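Local coordinates for helix-turn-helix transcriptional regulator (Pseudomonas aeruginosa, PDB 5XHX), which probably binds DNA as a LuxR-family quorum-sensing transcriptional regulator, represented here by its N-terminal ligand-binding domain without the helix-turn-helix part, at residues V129-P134 / L143-E148. Numbering follows the deposited sequence.
Sequences VQYNVP and LSLGSE
V129 and L145 form a hydrogen-bonded antiparallel pair that illustrates how a buried hairpin settles its backbone polar groups. L145 N donates to V129 O at 2.8 Å, almost straight (177° at the hydrogen), and V129 N returns a bond to L145 O at 2.9 Å. The next hydrogen-bonded pair, Y131 and L143, repeats the exchange, although Y131 N reaches L143 O less directly, at 145°. That same L143 O also receives a CA-H...O contact from Q130 CA, 3.1 Å away. Between the two bonded pairs, the backbones of Q130 and S144 are hydrogen-bonded outward, to F100 on strand 98-101 and to A46 on strand 44-50.

On their face of the sheet, a chi1 of -168° sets Q130 CG beside its carbonyl carbon, 3.5 Å from L143 O, and the extended chain carries NE2 to N132 OD1 (2.7 Å); S144 OG is bonded to E128 OE1. The other face is mainly apolar: V129 CG2 lies 3.8 Å from L145 CB, and L145 CD1 sits at the edge of the Y131 ring, near its plane. Its polar exception, Y131 OH, is hydrogen-bonded to F159 O.

Strands 127-134 and 140-147 are neighbours in a five-stranded antiparallel sheet. Helices 28-36 and 153-173 cover the V129, Y131, L143 and L145 face, while helix 86-92 packs against Q130 and N132, an alpha-beta-alpha sandwich as in LuxR-type ligand-binding domains.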
loop_
_atom_site.group_PDB
_atom_site.type_symbol
_atom_site.label_atom_id
_atom_site.label_comp_id
_atom_site.label_asym_id
_atom_site.label_seq_id
_atom_site.Cartn_x
_atom_site.Cartn_y
_atom_site.Cartn_z
ATOM N N VAL A 129 7.469 18.182 -11.568
ATOM C CA VAL A 129 7.328 16.849 -12.139
ATOM C C VAL A 129 5.933 16.367 -11.804
ATOM O O VAL A 129 5.290 16.858 -10.883
ATOM C CB VAL A 129 8.366 15.825 -11.623
ATOM C CG1 VAL A 129 9.769 16.285 -11.917
ATOM C CG2 VAL A 129 8.158 15.575 -10.113
ATOM N N GLN A 130 5.489 15.361 -12.543
ATOM C CA GLN A 130 4.170 14.800 -12.318
ATOM C C GLN A 130 4.212 13.303 -12.588
ATOM O O GLN A 130 4.720 12.878 -13.628
ATOM C CB GLN A 130 3.155 15.492 -13.238
ATOM C CG GLN A 130 1.713 15.244 -12.941
ATOM C CD GLN A 130 0.822 16.088 -13.833
ATOM O OE1 GLN A 130 0.397 17.180 -13.456
ATOM N NE2 GLN A 130 0.595 15.613 -15.037
ATOM N N TYR A 131 3.639 12.518 -11.679
ATOM C CA TYR A 131 3.272 11.136 -11.981
ATOM C C TYR A 131 1.875 11.111 -12.592
ATOM O O TYR A 131 0.937 11.641 -11.992
ATOM C CB TYR A 131 3.279 10.275 -10.716
ATOM C CG TYR A 131 4.650 9.986 -10.112
ATOM C CD1 TYR A 131 5.415 8.896 -10.540
ATOM C CD2 TYR A 131 5.154 10.786 -9.099
ATOM C CE1 TYR A 131 6.661 8.619 -9.954
ATOM C CE2 TYR A 131 6.374 10.522 -8.509
ATOM C CZ TYR A 131 7.120 9.441 -8.936
ATOM O OH TYR A 131 8.322 9.194 -8.342
ATOM N N ASN A 132 1.739 10.480 -13.766
ATOM C CA ASN A 132 0.472 10.368 -14.499
ATOM C C ASN A 132 0.015 8.921 -14.485
ATOM O O ASN A 132 0.738 8.048 -14.980
ATOM C CB ASN A 132 0.608 10.790 -15.963
ATOM C CG ASN A 132 0.656 12.266 -16.149
ATOM O OD1 ASN A 132 1.101 12.992 -15.267
ATOM N ND2 ASN A 132 0.163 12.734 -17.301
ATOM N N VAL A 133 -1.179 8.673 -13.973
ATOM C CA VAL A 133 -1.738 7.331 -13.884
ATOM C C VAL A 133 -3.069 7.312 -14.622
ATOM O O VAL A 133 -4.068 7.837 -14.121
ATOM C CB VAL A 133 -1.898 6.886 -12.423
ATOM C CG1 VAL A 133 -2.540 5.495 -12.350
ATOM C CG2 VAL A 133 -0.525 6.907 -11.741
ATOM N N PRO A 134 -3.117 6.735 -15.821
ATOM C CA PRO A 134 -4.398 6.577 -16.522
ATOM C C PRO A 134 -5.382 5.785 -15.670
ATOM O O PRO A 134 -5.032 4.761 -15.076
ATOM C CB PRO A 134 -4.014 5.816 -17.800
ATOM C CG PRO A 134 -2.568 6.144 -18.027
ATOM C CD PRO A 134 -1.964 6.333 -16.654
ATOM N N LEU A 143 -0.159 13.271 -9.850
ATOM C CA LEU A 143 0.447 13.827 -8.657
ATOM C C LEU A 143 1.520 14.782 -9.143
ATOM O O LEU A 143 2.535 14.353 -9.700
ATOM C CB LEU A 143 1.037 12.745 -7.743
ATOM C CG LEU A 143 1.896 13.341 -6.618
ATOM C CD1 LEU A 143 1.049 14.242 -5.688
ATOM C CD2 LEU A 143 2.589 12.228 -5.843
ATOM N N SER A 144 1.277 16.073 -8.955
ATOM C CA SER A 144 2.230 17.102 -9.337
ATOM C C SER A 144 3.095 17.435 -8.135
ATOM O O SER A 144 2.581 17.600 -7.029
ATOM C CB SER A 144 1.497 18.363 -9.819
ATOM O OG SER A 144 2.296 19.508 -9.551
ATOM N N LEU A 145 4.404 17.509 -8.349
ATOM C CA LEU A 145 5.347 17.919 -7.316
ATOM C C LEU A 145 6.097 19.122 -7.861
ATOM O O LEU A 145 6.767 19.017 -8.897
ATOM C CB LEU A 145 6.326 16.793 -6.961
ATOM C CG LEU A 145 5.747 15.420 -6.616
ATOM C CD1 LEU A 145 6.889 14.399 -6.494
ATOM C CD2 LEU A 145 4.937 15.466 -5.342
ATOM N N GLY A 146 5.967 20.260 -7.190
ATOM C CA GLY A 146 6.623 21.471 -7.656
ATOM C C GLY A 146 7.811 21.845 -6.795
ATOM O O GLY A 146 7.881 21.441 -5.632
ATOM N N SER A 147 8.759 22.602 -7.354
ATOM C CA SER A 147 9.914 23.085 -6.610
ATOM C C SER A 147 10.164 24.545 -6.953
ATOM O O SER A 147 9.978 24.960 -8.101
ATOM C CB SER A 147 11.175 22.277 -6.927
ATOM O OG SER A 147 12.265 22.638 -6.083
ATOM N N GLU A 148 10.597 25.315 -5.951
ATOM C CA GLU A 148 11.156 26.638 -6.207
ATOM C C GLU A 148 12.578 26.571 -6.764
ATOM O O GLU A 148 13.047 27.557 -7.340
ATOM C CB GLU A 148 11.098 27.485 -4.927
ATOM C CG GLU A 148 9.651 27.828 -4.523
ATOM C CD GLU A 148 9.497 28.334 -3.091
ATOM O OE1 GLU A 148 10.507 28.725 -2.466
ATOM O OE2 GLU A 148 8.352 28.334 -2.588
#